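Local coordinates for protein sugar isomerase (PDB 3QC0) that binds a zinc ion in a xylose isomerase-like TIM barrel and probably interconverts sugars or related carbohydrates as an isomerase, at residues N85-A88 against V89-A92; L47-A50 against G51-V54; G231-R234 against R235-A239; D184-L187 against A188-A192; I249-A252 against D253-K257. All coordinates share one frame; numbering follows the deposited sequence. Where two conformers were deposited one is given.

All five contacts are local and partly buried; four lie in the helical coat of one (beta/alpha)8 barrel and the fifth in a loop at the zinc site. Contacts 1, 2 and 3 run along single helices, where an arginine pairs with a carboxylate three or four residues away; the charged pairs of contacts 1 and 2 are more exposed than the buried Arg233 of contact 3. Contact 4 is a helix start; its aspartate takes amide donors instead of an arginine. Contacts 3 and 4 sit on neighbouring helices and touch through Ile191, Ala188 and Arg235; contacts 1 and 2 also touch. Contact 5 lies wholly in the loop after strand 245-247 and relies on a serine and aromatic rings.

Contact 1. Residues N85-A88 against V89-A92; sequences NRRA and VDEA
Consecutive i to i+4 hydrogen bonds carry 85-88 into 89-92 as one unbroken stretch of about two alpha-helical turns, with Val89 N donating to Asn85 O and Ala92 N to Ala88 O, each at 2.9 Å. It belongs to helix 75-94, which links barrel strands 60-68 and 100-103 in a beta-alpha-beta crossover. On its outer side Arg87 and Asp90, three residues apart, lie alongside each other and form a salt bridge. The arginine chain is bent at chi2 (-72°) and again at chi3 (70°), which folds the guanidinium back over the helix surface to the aspartate. Arg87 NH2 then gives a nearly straight bond of 2.9 Å to Asp90 OD2. The oxygen lies at the guanidinium edge, in its plane, but the donor approaches from above the carboxylate plane; the two flat groups are turned 50° apart. Asp90 has a second partner, for OD1 accepts from His131 of helix 114-135, so its two oxygens tie this helix to itself and to its neighbour. Glu91 instead directs OE1 to Arg39 in a salt bridge. The inward side is made of small or branched apolar residues: Ala88 and Val89 both pack on Leu100 of a barrel strand, where short side chains let the helix lie close. Asn85, also buried, is satisfied by the backbone of Gly68 and Ala81. A water bridges the same charged pair, accepting from Arg87 NE at 2.9 Å and donating to Asp90 OD2 at 2.7 Å.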
loop_
_atom_site.group_PDB
_atom_site.type_symbol
_atom_site.label_atom_id
_atom_site.label_comp_id
_atom_site.label_asym_id
_atom_site.label_seq_id
_atom_site.Cartn_x
_atom_site.Cartn_y
_atom_site.Cartn_z
ATOM N N ASN A 85 -3.183 -24.706 -9.122
ATOM C CA ASN A 85 -1.859 -24.256 -9.434
ATOM C C ASN A 85 -1.071 -25.314 -10.218
ATOM O O ASN A 85 -0.251 -24.955 -11.053
ATOM C CB ASN A 85 -1.092 -23.889 -8.154
ATOM C CG ASN A 85 -1.409 -22.481 -7.655
ATOM O OD1 ASN A 85 -0.683 -21.551 -8.006
ATOM N ND2 ASN A 85 -2.481 -22.318 -6.856
ATOM N N ARG A 86 -1.328 -26.594 -9.922
ATOM C CA ARG A 86 -0.693 -27.658 -10.711
ATOM C C ARG A 86 -1.147 -27.596 -12.168
ATOM O O ARG A 86 -0.325 -27.761 -13.072
ATOM C CB ARG A 86 -0.946 -29.021 -10.090
ATOM C CG ARG A 86 -0.325 -29.178 -8.715
ATOM C CD ARG A 86 -0.542 -30.561 -8.105
ATOM N NE ARG A 86 0.028 -30.656 -6.769
ATOM C CZ ARG A 86 -0.665 -30.837 -5.642
ATOM N NH1 ARG A 86 -2.008 -30.937 -5.594
ATOM N NH2 ARG A 86 -0.003 -30.835 -4.529
ATOM N N ARG A 87 -2.435 -27.314 -12.400
ATOM C CA ARG A 87 -2.922 -27.107 -13.753
ATOM C C ARG A 87 -2.242 -25.892 -14.409
ATOM O O ARG A 87 -1.842 -25.929 -15.558
ATOM C CB ARG A 87 -4.442 -26.920 -13.762
ATOM C CG ARG A 87 -5.286 -28.015 -13.138
ATOM C CD ARG A 87 -5.338 -29.297 -13.988
ATOM N NE ARG A 87 -4.043 -29.984 -13.987
ATOM C CZ ARG A 87 -3.551 -30.698 -12.969
ATOM N NH1 ARG A 87 -4.231 -30.867 -11.837
ATOM N NH2 ARG A 87 -2.346 -31.230 -13.075
ATOM N N ALA A 88 -2.086 -24.800 -13.643
ATOM C CA ALA A 88 -1.426 -23.634 -14.134
ATOM C C ALA A 88 0.017 -23.928 -14.542
ATOM O O ALA A 88 0.499 -23.421 -15.544
ATOM C CB ALA A 88 -1.494 -22.471 -13.101
ATOM N N VAL A 89 0.706 -24.748 -13.751
ATOM C CA VAL A 89 2.055 -25.178 -14.077
ATOM C C VAL A 89 2.045 -25.956 -15.382
ATOM O O VAL A 89 2.892 -25.708 -16.208
ATOM C CB VAL A 89 2.652 -26.043 -12.965
ATOM C CG1 VAL A 89 3.906 -26.827 -13.453
ATOM C CG2 VAL A 89 3.016 -25.152 -11.734
ATOM N N ASP A 90 1.079 -26.856 -15.551
ATOM C CA ASP A 90 1.003 -27.648 -16.785
ATOM C C ASP A 90 0.822 -26.732 -18.021
ATOM O O ASP A 90 1.405 -26.955 -19.087
ATOM C CB ASP A 90 -0.117 -28.675 -16.707
ATOM C CG ASP A 90 0.116 -29.743 -15.669
ATOM O OD1 ASP A 90 1.228 -29.849 -15.060
ATOM O OD2 ASP A 90 -0.843 -30.512 -15.448
ATOM N N GLU A 91 -0.034 -25.726 -17.882
ATOM C CA GLU A 91 -0.265 -24.729 -18.908
ATOM C C GLU A 91 1.024 -23.965 -19.224
ATOM O O GLU A 91 1.403 -23.812 -20.391
ATOM C CB GLU A 91 -1.396 -23.786 -18.496
ATOM C CG GLU A 91 -2.743 -24.461 -18.288
ATOM C CD GLU A 91 -3.738 -23.647 -17.485
ATOM O OE1 GLU A 91 -3.587 -22.411 -17.459
ATOM O OE2 GLU A 91 -4.658 -24.269 -16.867
ATOM N N ALA A 92 1.708 -23.482 -18.189
ATOM C CA ALA A 92 2.947 -22.772 -18.370
ATOM C C ALA A 92 3.976 -23.614 -19.099
ATOM O O ALA A 92 4.705 -23.108 -19.952
ATOM C CB ALA A 92 3.530 -22.261 -16.990
HETATM O O HOH W 1 -3.203 -30.417 -16.684
#

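Contact 2. Residues L47-A50 against G51-V54; sequences LGEA and GRIV
Glu49 and Arg52 both start with CG opposite the backbone nitrogen (chi1 180° and -175°), and a bend in each chain, at chi2 in the glutamate and chi3 in the arginine, brings their charged ends together beside helix 47-57, in the outer layer of the TIM barrel. The result is an i to i+3 salt bridge in which the arginine grips side-on with two nitrogens. Arg52 NE reaches Glu49 OE1 at 3.0 Å, and Arg52 NH2 reaches Glu49 OE2 at 2.8 Å. Both oxygens are met on their syn sides, somewhat out of the carboxylate plane, yet they lie near the guanidinium plane; the two planes are 40° apart. Two bonds to separate oxygens restrict rotation of either group better than one would. Long, flexible chains suit this outward side, whereas Ala50 turns inward onto Val42 and Ile45 of helix 39-45 and onto Phe20 of helix 20-29. Ile53, partly exposed, also touches Phe20 and Ile45, where a branched apolar chain suits contact with two helices. Gly51 is buried, and its bare backbone continues the helix by donating from N to Leu47 O at 3.0 Å. Ile53 bridges the two kinds of surface: its N bonds to Glu49 O, and its CD1 methyl comes to 3.7 Å from Glu49 OE2, touching the flank of the ion pair.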
loop_
_atom_site.group_PDB
_atom_site.type_symbol
_atom_site.label_atom_id
_atom_site.label_comp_id
_atom_site.label_asym_id
_atom_site.label_seq_id
_atom_site.Cartn_x
_atom_site.Cartn_y
_atom_site.Cartn_z
ATOM N N LEU A 47 -5.554 -24.192 -25.198
ATOM C CA LEU A 47 -4.139 -24.349 -24.894
ATOM C C LEU A 47 -3.324 -24.882 -26.050
ATOM O O LEU A 47 -2.210 -24.427 -26.281
ATOM C CB LEU A 47 -3.951 -25.261 -23.669
ATOM C CG LEU A 47 -2.523 -25.516 -23.174
ATOM C CD1 LEU A 47 -1.849 -24.197 -22.736
ATOM C CD2 LEU A 47 -2.518 -26.523 -22.015
ATOM N N GLY A 48 -3.876 -25.835 -26.816
ATOM C CA GLY A 48 -3.117 -26.396 -27.921
ATOM C C GLY A 48 -2.842 -25.393 -29.021
ATOM O O GLY A 48 -1.725 -25.300 -29.533
ATOM N N GLU A 49 -3.856 -24.613 -29.374
ATOM C CA GLU A 49 -3.690 -23.576 -30.381
ATOM C C GLU A 49 -2.763 -22.484 -29.867
ATOM O O GLU A 49 -1.903 -21.993 -30.594
ATOM C CB GLU A 49 -5.053 -23.000 -30.797
ATOM C CG GLU A 49 -5.008 -21.908 -31.831
ATOM C CD GLU A 49 -4.386 -22.309 -33.179
ATOM O OE1 GLU A 49 -4.186 -23.513 -33.444
ATOM O OE2 GLU A 49 -4.061 -21.391 -33.952
ATOM N N ALA A 50 -2.905 -22.118 -28.593
ATOM C CA ALA A 50 -2.012 -21.121 -28.073
ATOM C C ALA A 50 -0.562 -21.578 -28.185
ATOM O O ALA A 50 0.286 -20.819 -28.565
ATOM C CB ALA A 50 -2.385 -20.762 -26.575
ATOM N N GLY A 51 -0.259 -22.816 -27.816
ATOM C CA GLY A 51 1.127 -23.298 -27.902
ATOM C C GLY A 51 1.618 -23.421 -29.349
ATOM O O GLY A 51 2.797 -23.209 -29.640
ATOM N N ARG A 52 0.717 -23.766 -30.262
ATOM C CA ARG A 52 1.093 -23.821 -31.679
ATOM C C ARG A 52 1.532 -22.438 -32.168
ATOM O O ARG A 52 2.582 -22.314 -32.815
ATOM C CB ARG A 52 -0.062 -24.341 -32.515
ATOM C CG ARG A 52 0.323 -24.535 -33.998
ATOM C CD ARG A 52 -0.900 -24.628 -34.927
ATOM N NE ARG A 52 -1.624 -23.359 -35.064
ATOM C CZ ARG A 52 -1.190 -22.287 -35.734
ATOM N NH1 ARG A 52 -0.012 -22.292 -36.356
ATOM N NH2 ARG A 52 -1.939 -21.192 -35.776
ATOM N N ILE A 53 0.747 -21.403 -31.827
ATOM C CA ILE A 53 1.077 -20.013 -32.170
ATOM C C ILE A 53 2.399 -19.611 -31.539
ATOM O O ILE A 53 3.263 -19.024 -32.176
ATOM C CB ILE A 53 -0.027 -19.037 -31.725
ATOM C CG1 ILE A 53 -1.302 -19.277 -32.534
ATOM C CG2 ILE A 53 0.456 -17.566 -31.812
ATOM C CD1 ILE A 53 -2.541 -18.561 -32.029
ATOM N N VAL A 54 2.563 -19.923 -30.249
ATOM C CA VAL A 54 3.839 -19.650 -29.610
ATOM C C VAL A 54 5.037 -20.278 -30.333
ATOM O O VAL A 54 6.033 -19.603 -30.601
ATOM C CB VAL A 54 3.807 -20.102 -28.110
ATOM C CG1 VAL A 54 5.204 -20.124 -27.519
ATOM C CG2 VAL A 54 2.824 -19.195 -27.347
#

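Contact 3. Residues G231-R234 against R235-A239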
loop_
_atom_site.group_PDB
_atom_site.type_symbol
_atom_site.label_atom_id
_atom_site.label_comp_id
_atom_site.label_asym_id
_atom_site.label_seq_id
_atom_site.Cartn_x
_atom_site.Cartn_y
_atom_site.Cartn_z
ATOM N N GLY A 231 15.605 4.192 -12.845
ATOM C CA GLY A 231 16.348 3.810 -11.654
ATOM C C GLY A 231 16.108 2.377 -11.184
ATOM O O GLY A 231 17.031 1.653 -10.824
ATOM N N ILE A 232 14.853 1.961 -11.178
ATOM C CA ILE A 232 14.516 0.609 -10.792
ATOM C C ILE A 232 15.198 -0.376 -11.780
ATOM O O ILE A 232 15.801 -1.366 -11.358
ATOM C CB ILE A 232 12.988 0.389 -10.734
ATOM C CG1 ILE A 232 12.369 1.188 -9.550
ATOM C CG2 ILE A 232 12.637 -1.106 -10.646
ATOM C CD1 ILE A 232 10.841 1.150 -9.504
ATOM N N ARG A 233 15.088 -0.100 -13.082
ATOM C CA ARG A 233 15.654 -1.015 -14.092
ATOM C C ARG A 233 17.155 -1.084 -13.938
ATOM O O ARG A 233 17.711 -2.171 -14.079
ATOM C CB ARG A 233 15.284 -0.621 -15.496
ATOM C CG ARG A 233 15.899 -1.543 -16.572
ATOM C CD ARG A 233 15.335 -2.955 -16.537
ATOM N NE ARG A 233 16.061 -3.838 -17.470
ATOM C CZ ARG A 233 15.732 -5.103 -17.702
ATOM N NH1 ARG A 233 14.685 -5.665 -17.103
ATOM N NH2 ARG A 233 16.471 -5.829 -18.545
ATOM N N ARG A 234 17.811 0.046 -13.681
ATOM C CA ARG A 234 19.266 0.029 -13.482
ATOM C C ARG A 234 19.636 -0.848 -12.295
ATOM O O ARG A 234 20.617 -1.605 -12.323
ATOM C CB ARG A 234 19.853 1.443 -13.289
ATOM C CG ARG A 234 19.867 2.310 -14.541
ATOM C CD ARG A 234 20.740 3.587 -14.334
ATOM N NE ARG A 234 20.651 4.081 -12.941
ATOM C CZ ARG A 234 19.854 5.068 -12.489
ATOM N NH1 ARG A 234 19.057 5.760 -13.304
ATOM N NH2 ARG A 234 19.872 5.379 -11.198
ATOM N N ARG A 235 18.861 -0.767 -11.230
ATOM C CA ARG A 235 19.102 -1.613 -10.082
ATOM C C ARG A 235 18.830 -3.094 -10.364
ATOM O O ARG A 235 19.562 -3.959 -9.897
ATOM C CB ARG A 235 18.252 -1.140 -8.891
ATOM C CG ARG A 235 18.731 0.209 -8.334
ATOM C CD ARG A 235 17.872 0.613 -7.194
ATOM N NE ARG A 235 18.285 1.902 -6.632
ATOM C CZ ARG A 235 19.370 2.102 -5.898
ATOM N NH1 ARG A 235 20.223 1.099 -5.619
ATOM N NH2 ARG A 235 19.610 3.345 -5.436
ATOM N N ILE A 236 17.783 -3.393 -11.130
ATOM C CA ILE A 236 17.494 -4.782 -11.513
ATOM C C ILE A 236 18.627 -5.392 -12.390
ATOM O O ILE A 236 19.083 -6.534 -12.144
ATOM C CB ILE A 236 16.091 -4.880 -12.167
ATOM C CG1 ILE A 236 14.988 -4.702 -11.091
ATOM C CG2 ILE A 236 15.924 -6.209 -12.871
ATOM C CD1 ILE A 236 13.565 -4.582 -11.686
ATOM N N GLU A 237 19.106 -4.602 -13.330
ATOM C CA GLU A 237 20.240 -5.001 -14.197
ATOM C C GLU A 237 21.508 -5.178 -13.362
ATOM O O GLU A 237 22.242 -6.154 -13.561
ATOM C CB GLU A 237 20.427 -3.984 -15.304
ATOM C CG GLU A 237 19.334 -4.077 -16.386
ATOM C CD GLU A 237 19.435 -3.019 -17.442
ATOM O OE1 GLU A 237 20.359 -2.179 -17.367
ATOM O OE2 GLU A 237 18.576 -2.968 -18.344
ATOM N N ALA A 238 21.767 -4.256 -12.424
ATOM C CA ALA A 238 22.945 -4.389 -11.524
ATOM C C ALA A 238 22.877 -5.618 -10.641
ATOM O O ALA A 238 23.916 -6.228 -10.339
ATOM C CB ALA A 238 23.157 -3.129 -10.689
ATOM N N ALA A 239 21.655 -6.056 -10.335
ATOM C CA ALA A 239 21.385 -7.242 -9.567
ATOM C C ALA A 239 21.497 -8.523 -10.388
ATOM O O ALA A 239 21.380 -9.614 -9.829
ATOM C CB ALA A 239 19.960 -7.153 -8.937
HETATM O O HOH W 2 18.846 -5.039 -20.296
#
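Helix 229-238 connects barrel strands 200-205 and 245-247 in a beta-alpha-beta crossover, and the contact runs along most of it. Backbone bonds from Arg235 N to Gly231 O through Ala238 N to Arg234 O keep the spacing of an alpha helix. That spacing brings Arg233 and Glu237, four residues apart, onto one side. The arginine sets CG opposite its own nitrogen (chi1 178°), bends at chi2 and runs straight from there, while Glu237 is extended and crosses it at about a right angle. Arg233 NE donates to Glu237 OE2 at 2.8 Å in a salt bridge. The oxygen sits at the guanidinium edge and is approached on its anti side, tilted out of the carboxylate plane; the two flat groups are almost perpendicular, at 85°. A water accepts from Arg233 NH2 at 3.1 Å and donates to the same Glu237 OE2 at 2.9 Å. The other guanidinium nitrogen, NH1, donates to His203 on a barrel strand, and NH2 also donates to Gly243 O. A leucine in place of Arg233 would probably leave Glu237 without its ionic mate and His203 and Gly243 O without their donor. Toward the neighbouring helix 187-196, Ile232 and Ile236 lie side by side, with Ile232 CG2 3.7 Å from Ile236 CD1, and their branched chains suit a greasy seam. The chemistry implies that a buried arginine is affordable here because its nitrogens are shared among a carboxylate, a histidine, a carbonyl and water, which would offset the cost of burying its charge.

Contact 4. Residues D184-L187 against A188-A192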
loop_
_atom_site.group_PDB
_atom_site.type_symbol
_atom_site.label_atom_id
_atom_site.label_comp_id
_atom_site.label_asym_id
_atom_site.label_seq_id
_atom_site.Cartn_x
_atom_site.Cartn_y
_atom_site.Cartn_z
ATOM N N ASP A 184 8.303 1.169 -1.932
ATOM C CA ASP A 184 8.888 0.518 -0.771
ATOM C C ASP A 184 10.187 1.221 -0.366
ATOM O O ASP A 184 11.122 1.298 -1.151
ATOM C CB ASP A 184 9.146 -0.960 -1.093
ATOM C CG ASP A 184 9.580 -1.786 0.116
ATOM O OD1 ASP A 184 10.196 -1.267 1.053
ATOM O OD2 ASP A 184 9.281 -3.002 0.118
ATOM N N PRO A 185 10.257 1.734 0.879
ATOM C CA PRO A 185 11.451 2.470 1.257
ATOM C C PRO A 185 12.707 1.622 1.233
ATOM O O PRO A 185 13.787 2.206 1.155
ATOM C CB PRO A 185 11.107 3.050 2.651
ATOM C CG PRO A 185 10.002 2.400 3.114
ATOM C CD PRO A 185 9.241 1.779 1.934
ATOM N N ASP A 186 12.556 0.310 1.331
ATOM C CA ASP A 186 13.724 -0.578 1.316
ATOM C C ASP A 186 13.938 -1.260 -0.046
ATOM O O ASP A 186 14.664 -2.274 -0.156
ATOM C CB ASP A 186 13.626 -1.627 2.400
ATOM C CG ASP A 186 15.038 -2.165 2.808
ATOM O OD1 ASP A 186 16.046 -1.425 2.689
ATOM O OD2 ASP A 186 15.126 -3.310 3.238
ATOM N N LEU A 187 13.362 -0.683 -1.100
ATOM C CA LEU A 187 13.380 -1.324 -2.434
ATOM C C LEU A 187 14.782 -1.558 -2.950
ATOM O O LEU A 187 15.075 -2.652 -3.448
ATOM C CB LEU A 187 12.618 -0.492 -3.453
ATOM C CG LEU A 187 12.450 -1.087 -4.846
ATOM C CD1 LEU A 187 11.758 -2.490 -4.757
ATOM C CD2 LEU A 187 11.738 -0.107 -5.787
ATOM N N ALA A 188 15.672 -0.581 -2.815
ATOM C CA ALA A 188 17.046 -0.770 -3.335
ATOM C C ALA A 188 17.747 -1.948 -2.687
ATOM O O ALA A 188 18.336 -2.778 -3.378
ATOM C CB ALA A 188 17.884 0.486 -3.110
ATOM N N ASN A 189 17.681 -2.075 -1.381
ATOM C CA ASN A 189 18.345 -3.188 -0.698
ATOM C C ASN A 189 17.681 -4.509 -1.076
ATOM O O ASN A 189 18.362 -5.514 -1.244
ATOM C CB ASN A 189 18.271 -3.054 0.817
ATOM C CG ASN A 189 19.294 -2.067 1.391
ATOM O OD1 ASN A 189 20.379 -1.837 0.806
ATOM N ND2 ASN A 189 18.959 -1.498 2.559
ATOM N N GLN A 190 16.364 -4.531 -1.233
ATOM C CA GLN A 190 15.689 -5.794 -1.536
ATOM C C GLN A 190 15.909 -6.231 -2.975
ATOM O O GLN A 190 16.056 -7.445 -3.222
ATOM C CB GLN A 190 14.195 -5.710 -1.188
ATOM C CG GLN A 190 13.965 -5.480 0.326
ATOM C CD GLN A 190 14.505 -6.582 1.196
ATOM O OE1 GLN A 190 14.522 -7.770 0.822
ATOM N NE2 GLN A 190 14.979 -6.208 2.381
ATOM N N ILE A 191 16.042 -5.290 -3.920
ATOM C CA ILE A 191 16.434 -5.660 -5.292
ATOM C C ILE A 191 17.834 -6.271 -5.283
ATOM O O ILE A 191 18.075 -7.306 -5.930
ATOM C CB ILE A 191 16.364 -4.487 -6.249
ATOM C CG1 ILE A 191 14.905 -4.070 -6.488
ATOM C CG2 ILE A 191 16.979 -4.818 -7.627
ATOM C CD1 ILE A 191 14.739 -2.766 -7.310
ATOM N N ALA A 192 18.763 -5.639 -4.579
ATOM C CA ALA A 192 20.139 -6.157 -4.472
ATOM C C ALA A 192 20.138 -7.533 -3.844
ATOM O O ALA A 192 20.829 -8.440 -4.320
ATOM C CB ALA A 192 21.011 -5.188 -3.685
HETATM O O HOH W 3 15.159 2.118 -1.609
HETATM O O HOH W 4 16.951 0.091 0.362
#
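Asp186, the N-cap residue of helix 187-196 in the TIM barrel's outer layer, holds the side-chain amides of Asn189 and Gln190 with its two carboxylate oxygens. Asn189 ND2 donates to the syn lone pair of Asp186 OD1 at 2.9 Å, its bond bent to 140°. Gln190 NE2 meets Asp186 OD2 at 3.0 Å and almost straight, from above the carboxylate plane but within its own amide plane. The bend of Gln190 at chi2 (-61°) curls its amide back to the aspartate, and OE1 is then left to accept from Arg193. These bonds join side chains; the aspartate makes no direct capping bond to backbone N-H. A water bridges the gap instead, donating to Asp186 OD1 and accepting from Asn189 N. Behind the first shell, a type I turn from Asp184 to Leu187 sets the aspartate in place, and an Asx turn reinforces it: Asp186 N donates to Asp184 OD1 at 2.9 Å. On the inward side Leu187 and Ile191, apolar and buried, pack against Ile232 and Ile236 of helix 229-238 and Leu158 of helix 158-168. Within the contact Leu187 CG lies 3.8 Å from Ile191 CD1.

Contact 5. Residues I249-A252 against D253-K257; sequences IFSA and DNWWK
Ser251 grips the turn that follows it with both of its oxygens, in the loop between barrel strand 245-247 and helix 260-274 of the TIM barrel. Its carbonyl O accepts from Trp256 N at 3.0 Å and weakly from Asn254 N. Its hydroxyl, held opposite the backbone nitrogen (chi1 179°), accepts from Trp255 N at 3.1 Å. A serine suits this place because a short side chain can bring an acceptor to the backbone N-H of the first residue of the 3-10 turn 255-257. The turn presents two indoles in different ways. Trp256 packs against the extended backbone of 250-251: Ser251 N sits 3.6 Å above the centre of one face, and ring atom CZ2 comes to 3.5 Å from Phe250 CA and 3.8 Å from Phe250 CB. Its NE1 donates to Ala12 O, and Arg15 makes a cation-pi contact with the ring. Replacing Trp256 by an alanine would probably open a gap beneath Phe250 and Ser251 and leave Ala12 O without its donor. Trp255 is buried, with CD1 3.5 Å from Ser251 OG and Asn254 ND2 over one face, offset toward its rim, while Asn254 OD1 accepts from Arg258. Phe250 follows the zinc ligand Glu248 by two residues, and its side chain is about 4 Å from that of Glu248 at the nearest atoms, so Phe250, on which Trp256 packs, lies next to the metal site; the phenyl ring also takes a cation-pi contact from Arg219. At the start of the loop, just after the strand, Ile249 CG2 touches Trp255 CD1 at 4.1 Å.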
loop_
_atom_site.group_PDB
_atom_site.type_symbol
_atom_site.label_atom_id
_atom_site.label_comp_id
_atom_site.label_asym_id
_atom_site.label_seq_id
_atom_site.Cartn_x
_atom_site.Cartn_y
_atom_site.Cartn_z
ATOM N N ILE A 249 -0.452 -3.079 -18.068
ATOM C CA ILE A 249 -1.298 -1.923 -17.814
ATOM C C ILE A 249 -2.768 -2.340 -17.763
ATOM O O ILE A 249 -3.286 -2.929 -18.705
ATOM C CB ILE A 249 -1.119 -0.829 -18.903
ATOM C CG1 ILE A 249 0.328 -0.336 -18.909
ATOM C CG2 ILE A 249 -2.105 0.343 -18.657
ATOM C CD1 ILE A 249 0.761 0.535 -20.109
ATOM N N PHE A 250 -3.437 -2.028 -16.665
ATOM C CA PHE A 250 -4.880 -2.128 -16.516
ATOM C C PHE A 250 -5.422 -0.696 -16.529
ATOM O O PHE A 250 -5.154 0.057 -15.592
ATOM C CB PHE A 250 -5.309 -2.809 -15.192
ATOM C CG PHE A 250 -4.570 -4.090 -14.840
ATOM C CD1 PHE A 250 -4.029 -4.928 -15.784
ATOM C CD2 PHE A 250 -4.498 -4.487 -13.514
ATOM C CE1 PHE A 250 -3.353 -6.100 -15.409
ATOM C CE2 PHE A 250 -3.835 -5.654 -13.147
ATOM C CZ PHE A 250 -3.242 -6.454 -14.104
ATOM N N SER A 251 -6.130 -0.288 -17.584
ATOM C CA SER A 251 -6.569 1.115 -17.723
ATOM C C SER A 251 -7.965 1.200 -18.322
ATOM O O SER A 251 -8.128 1.366 -19.542
ATOM C CB SER A 251 -5.574 1.916 -18.554
ATOM O OG SER A 251 -5.997 3.279 -18.714
ATOM N N ALA A 252 -8.961 1.131 -17.458
ATOM C CA ALA A 252 -10.347 0.997 -17.900
ATOM C C ALA A 252 -10.817 2.215 -18.673
ATOM O O ALA A 252 -11.637 2.068 -19.584
ATOM C CB ALA A 252 -11.279 0.739 -16.717
ATOM N N ASP A 253 -10.345 3.394 -18.318
ATOM C CA ASP A 253 -10.876 4.641 -18.914
ATOM C C ASP A 253 -9.950 5.298 -19.918
ATOM O O ASP A 253 -10.306 6.342 -20.489
ATOM C CB ASP A 253 -11.216 5.632 -17.798
ATOM C CG ASP A 253 -12.472 5.218 -17.020
ATOM O OD1 ASP A 253 -13.293 4.419 -17.564
ATOM O OD2 ASP A 253 -12.646 5.706 -15.872
ATOM N N ASN A 254 -8.794 4.695 -20.178
ATOM C CA ASN A 254 -7.849 5.227 -21.142
ATOM C C ASN A 254 -7.365 4.142 -22.121
ATOM O O ASN A 254 -7.993 3.937 -23.169
ATOM C CB ASN A 254 -6.688 5.969 -20.447
ATOM C CG ASN A 254 -5.793 6.705 -21.414
ATOM O OD1 ASN A 254 -6.099 6.800 -22.611
ATOM N ND2 ASN A 254 -4.682 7.247 -20.916
ATOM N N TRP A 255 -6.315 3.406 -21.799
ATOM C CA TRP A 255 -5.655 2.539 -22.790
ATOM C C TRP A 255 -6.525 1.391 -23.266
ATOM O O TRP A 255 -6.427 1.003 -24.448
ATOM C CB TRP A 255 -4.296 2.044 -22.284
ATOM C CG TRP A 255 -3.446 3.202 -21.947
ATOM C CD1 TRP A 255 -3.155 3.689 -20.683
ATOM C CD2 TRP A 255 -2.812 4.083 -22.866
ATOM N NE1 TRP A 255 -2.391 4.805 -20.790
ATOM C CE2 TRP A 255 -2.173 5.094 -22.106
ATOM C CE3 TRP A 255 -2.755 4.148 -24.262
ATOM C CZ2 TRP A 255 -1.436 6.110 -22.689
ATOM C CZ3 TRP A 255 -2.029 5.156 -24.838
ATOM C CH2 TRP A 255 -1.373 6.121 -24.067
ATOM N N TRP A 256 -7.428 0.903 -22.431
ATOM C CA TRP A 256 -8.332 -0.167 -22.862
ATOM C C TRP A 256 -9.406 0.338 -23.833
ATOM O O TRP A 256 -10.085 -0.485 -24.427
ATOM C CB TRP A 256 -9.037 -0.861 -21.690
ATOM C CG TRP A 256 -8.145 -1.802 -20.912
ATOM C CD1 TRP A 256 -6.883 -2.193 -21.235
ATOM C CD2 TRP A 256 -8.475 -2.467 -19.693
ATOM N NE1 TRP A 256 -6.402 -3.078 -20.286
ATOM C CE2 TRP A 256 -7.360 -3.261 -19.329
ATOM C CE3 TRP A 256 -9.593 -2.478 -18.874
ATOM C CZ2 TRP A 256 -7.341 -4.039 -18.180
ATOM C CZ3 TRP A 256 -9.584 -3.249 -17.738
ATOM C CH2 TRP A 256 -8.455 -4.037 -17.407
ATOM N N LYS A 257 -9.562 1.657 -23.928
ATOM C CA LYS A 257 -10.570 2.272 -24.811
ATOM C C LYS A 257 -9.953 2.752 -26.121
ATOM O O LYS A 257 -10.655 3.341 -26.972
ATOM C CB LYS A 257 -11.254 3.438 -24.091
ATOM C CG LYS A 257 -12.220 3.016 -22.989
ATOM C CD LYS A 257 -12.885 4.223 -22.323
ATOM C CE LYS A 257 -14.097 3.795 -21.495
ATOM N NZ LYS A 257 -14.702 4.923 -20.738
#